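Local coordinates for protein HIRA (Homo sapiens, PDB 5YJE) that cooperates with ASF1A as a histone chaperone in replication-independent chromatin assembly, this chain being its C-terminal region, at residues C204-V215 with A282-S290. Numbering follows the deposited sequence.
Sequences CFNPSLSTWNLV and AAALTLQSS
The amide of Asn206 ties a β-hairpin to the end of helix 266-286: ND2 gives a hydrogen bond to Thr286 O (3.0 Å), while OD1 accepts one from the backbone N of Leu209 (2.9 Å, 167°), an Asx motif. With CG swung away from its own N (chi1 -171°), the amide reaches out from the strand. ND2 lies in the plane of the Thr286 carbonyl, on a lone pair, though the bond is bent (137°) and tilted from the Asn206 amide plane. Asparagine suits the place by offering both donor and acceptor; an alanine here would probably leave that carbonyl without this donor and the Leu209 N-H without its acceptor, the turn with its G1 bulge less firmly held.

The rest is mostly apolar. Thr286 sends CG2 against Cys204 SG (3.3 Å) and its hydroxyl bonds to Ser127 of the second subunit, so threonine serves both surfaces. Leu287 CD2 lies against Val215 CG1 (3.5 Å), and small Ala283 lets the helix come close, its CB 3.9 Å from Val215 CB. Gln288 closes the helix in a Schellman motif; its extended chain brings NE2 to Pro207 CD (4.0 Å).

In this TUP1-like enhancer of split region, strand 211-217 is outermost in its antiparallel sheet within this chain, but Trp212 and Asn213 continue the sheet into the second subunit. The chemistry implies a greasy seam, secured by a polar bond, joining sheet to helix beside the interface.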
loop_
_atom_site.group_PDB
_atom_site.type_symbol
_atom_site.label_atom_id
_atom_site.label_comp_id
_atom_site.label_asym_id
_atom_site.label_seq_id
_atom_site.Cartn_x
_atom_site.Cartn_y
_atom_site.Cartn_z
ATOM N N CYS B 204 4.532 -8.702 -16.648
ATOM C CA CYS B 204 3.309 -8.625 -15.890
ATOM C C CYS B 204 3.592 -7.789 -14.651
ATOM O O CYS B 204 4.751 -7.672 -14.221
ATOM C CB CYS B 204 2.800 -10.016 -15.531
ATOM S SG CYS B 204 3.576 -10.651 -14.080
ATOM N N PHE B 205 2.544 -7.170 -14.102
ATOM C CA PHE B 205 2.689 -6.385 -12.883
ATOM C C PHE B 205 2.258 -7.237 -11.694
ATOM O O PHE B 205 1.125 -7.724 -11.647
ATOM C CB PHE B 205 1.890 -5.081 -12.923
ATOM C CG PHE B 205 2.268 -4.145 -11.814
ATOM C CD1 PHE B 205 3.307 -3.250 -11.971
ATOM C CD2 PHE B 205 1.635 -4.220 -10.585
ATOM C CE1 PHE B 205 3.697 -2.414 -10.912
ATOM C CE2 PHE B 205 2.007 -3.391 -9.550
ATOM C CZ PHE B 205 3.047 -2.487 -9.712
ATOM N N ASN B 206 3.162 -7.421 -10.739
ATOM C CA ASN B 206 2.816 -8.173 -9.552
ATOM C C ASN B 206 2.322 -7.202 -8.494
ATOM O O ASN B 206 3.043 -6.255 -8.160
ATOM C CB ASN B 206 4.004 -8.970 -9.033
ATOM C CG ASN B 206 3.603 -9.943 -7.926
ATOM O OD1 ASN B 206 3.933 -9.741 -6.761
ATOM N ND2 ASN B 206 2.833 -10.974 -8.288
ATOM N N PRO B 207 1.103 -7.366 -7.977
ATOM C CA PRO B 207 0.587 -6.357 -7.030
ATOM C C PRO B 207 1.257 -6.413 -5.671
ATOM O O PRO B 207 1.487 -5.364 -5.061
ATOM C CB PRO B 207 -0.917 -6.671 -6.960
ATOM C CG PRO B 207 -1.217 -7.449 -8.207
ATOM C CD PRO B 207 0.049 -8.285 -8.434
ATOM N N SER B 208 1.647 -7.597 -5.204
ATOM C CA SER B 208 2.318 -7.696 -3.912
ATOM C C SER B 208 3.750 -7.171 -3.974
ATOM O O SER B 208 4.190 -6.425 -3.087
ATOM C CB SER B 208 2.303 -9.149 -3.447
ATOM O OG SER B 208 0.973 -9.578 -3.249
ATOM N N LEU B 209 4.526 -7.596 -4.979
ATOM C CA LEU B 209 5.874 -7.045 -5.078
ATOM C C LEU B 209 5.830 -5.598 -5.544
ATOM O O LEU B 209 6.747 -4.823 -5.240
ATOM C CB LEU B 209 6.741 -7.874 -6.023
ATOM C CG LEU B 209 7.454 -9.156 -5.578
ATOM C CD1 LEU B 209 8.282 -9.671 -6.741
ATOM C CD2 LEU B 209 8.333 -8.990 -4.311
ATOM N N SER B 210 4.767 -5.221 -6.271
ATOM C CA SER B 210 4.602 -3.876 -6.823
ATOM C C SER B 210 5.640 -3.598 -7.903
ATOM O O SER B 210 6.232 -2.521 -7.966
ATOM C CB SER B 210 4.633 -2.802 -5.733
ATOM O OG SER B 210 3.764 -1.743 -6.087
ATOM N N THR B 211 5.824 -4.573 -8.786
ATOM C CA THR B 211 6.894 -4.570 -9.770
ATOM C C THR B 211 6.357 -4.983 -11.133
ATOM O O THR B 211 5.462 -5.825 -11.246
ATOM C CB THR B 211 8.041 -5.549 -9.390
ATOM O OG1 THR B 211 7.483 -6.831 -9.074
ATOM C CG2 THR B 211 8.860 -5.055 -8.208
ATOM N N TRP B 212 6.944 -4.400 -12.164
ATOM C CA TRP B 212 6.963 -5.046 -13.463
ATOM C C TRP B 212 7.942 -6.215 -13.430
ATOM O O TRP B 212 9.100 -6.061 -13.015
ATOM C CB TRP B 212 7.356 -4.037 -14.519
ATOM C CG TRP B 212 6.264 -3.061 -14.761
ATOM C CD1 TRP B 212 6.272 -1.730 -14.469
ATOM C CD2 TRP B 212 4.975 -3.347 -15.328
ATOM N NE1 TRP B 212 5.071 -1.163 -14.836
ATOM C CE2 TRP B 212 4.259 -2.133 -15.364
ATOM C CE3 TRP B 212 4.359 -4.515 -15.810
ATOM C CZ2 TRP B 212 2.956 -2.048 -15.865
ATOM C CZ3 TRP B 212 3.079 -4.432 -16.315
ATOM C CH2 TRP B 212 2.384 -3.198 -16.339
ATOM N N ASN B 213 7.468 -7.390 -13.842
ATOM C CA ASN B 213 8.269 -8.603 -13.857
ATOM C C ASN B 213 8.298 -9.213 -15.247
ATOM O O ASN B 213 7.251 -9.399 -15.872
ATOM C CB ASN B 213 7.750 -9.641 -12.871
ATOM C CG ASN B 213 7.712 -9.118 -11.463
ATOM O OD1 ASN B 213 6.648 -8.793 -10.942
ATOM N ND2 ASN B 213 8.880 -8.993 -10.848
ATOM N N LEU B 214 9.497 -9.563 -15.702
ATOM C CA LEU B 214 9.701 -10.278 -16.956
ATOM C C LEU B 214 9.362 -11.750 -16.758
ATOM O O LEU B 214 10.100 -12.480 -16.097
ATOM C CB LEU B 214 11.144 -10.118 -17.419
ATOM C CG LEU B 214 11.440 -10.760 -18.764
ATOM C CD1 LEU B 214 10.770 -9.952 -19.894
ATOM C CD2 LEU B 214 12.943 -10.867 -18.951
ATOM N N VAL B 215 8.254 -12.195 -17.342
ATOM C CA VAL B 215 7.786 -13.566 -17.190
ATOM C C VAL B 215 7.946 -14.367 -18.462
ATOM O O VAL B 215 7.582 -15.546 -18.488
ATOM C CB VAL B 215 6.314 -13.600 -16.731
ATOM C CG1 VAL B 215 6.186 -12.894 -15.416
ATOM C CG2 VAL B 215 5.400 -12.937 -17.785
ATOM N N ALA B 282 8.983 -19.417 -11.187
ATOM C CA ALA B 282 8.856 -18.045 -10.733
ATOM C C ALA B 282 7.811 -17.287 -11.551
ATOM O O ALA B 282 7.049 -16.484 -11.011
ATOM C CB ALA B 282 10.210 -17.350 -10.826
ATOM N N ALA B 283 7.778 -17.521 -12.859
ATOM C CA ALA B 283 6.847 -16.815 -13.713
ATOM C C ALA B 283 5.426 -17.209 -13.362
ATOM O O ALA B 283 4.528 -16.360 -13.318
ATOM C CB ALA B 283 7.155 -17.110 -15.181
ATOM N N ALA B 284 5.219 -18.492 -13.069
ATOM C CA ALA B 284 3.882 -18.943 -12.714
ATOM C C ALA B 284 3.450 -18.357 -11.374
ATOM O O ALA B 284 2.299 -17.938 -11.222
ATOM C CB ALA B 284 3.829 -20.472 -12.708
ATOM N N LEU B 285 4.367 -18.298 -10.405
ATOM C CA LEU B 285 4.089 -17.643 -9.127
ATOM C C LEU B 285 3.756 -16.155 -9.303
ATOM O O LEU B 285 2.773 -15.653 -8.744
ATOM C CB LEU B 285 5.286 -17.834 -8.200
ATOM C CG LEU B 285 5.255 -17.179 -6.822
ATOM C CD1 LEU B 285 4.152 -17.765 -5.987
ATOM C CD2 LEU B 285 6.578 -17.434 -6.156
ATOM N N THR B 286 4.579 -15.438 -10.070
ATOM C CA THR B 286 4.352 -14.022 -10.354
ATOM C C THR B 286 2.978 -13.777 -10.983
ATOM O O THR B 286 2.294 -12.802 -10.650
ATOM C CB THR B 286 5.457 -13.515 -11.283
ATOM O OG1 THR B 286 6.719 -13.633 -10.634
ATOM C CG2 THR B 286 5.240 -12.073 -11.640
ATOM N N LEU B 287 2.579 -14.636 -11.916
ATOM C CA LEU B 287 1.266 -14.584 -12.533
ATOM C C LEU B 287 0.161 -15.058 -11.595
ATOM O O LEU B 287 -1.020 -14.918 -11.940
ATOM C CB LEU B 287 1.260 -15.437 -13.808
ATOM C CG LEU B 287 1.616 -14.809 -15.162
ATOM C CD1 LEU B 287 0.610 -13.738 -15.576
ATOM C CD2 LEU B 287 2.994 -14.215 -15.107
ATOM N N GLN B 288 0.515 -15.623 -10.437
ATOM C CA GLN B 288 -0.459 -16.232 -9.534
ATOM C C GLN B 288 -1.339 -17.235 -10.274
ATOM O O GLN B 288 -2.548 -17.305 -10.061
ATOM C CB GLN B 288 -1.317 -15.169 -8.839
ATOM C CG GLN B 288 -0.526 -14.123 -8.080
ATOM C CD GLN B 288 -1.415 -13.046 -7.456
ATOM O OE1 GLN B 288 -2.637 -13.211 -7.334
ATOM N NE2 GLN B 288 -0.800 -11.927 -7.075
ATOM N N SER B 289 -0.724 -18.026 -11.146
ATOM C CA SER B 289 -1.422 -19.045 -11.929
ATOM C C SER B 289 -1.196 -20.400 -11.263
ATOM O O SER B 289 -0.169 -21.044 -11.486
ATOM C CB SER B 289 -0.927 -19.033 -13.371
ATOM O OG SER B 289 -1.237 -20.247 -14.027
ATOM N N SER B 290 -2.188 -20.854 -10.492
ATOM C CA SER B 290 -1.976 -21.936 -9.531
ATOM C C SER B 290 -1.722 -23.279 -10.208
ATOM O O SER B 290 -0.802 -24.016 -9.819
ATOM C CB SER B 290 -3.168 -22.040 -8.572
ATOM O OG SER B 290 -4.243 -22.735 -9.178
#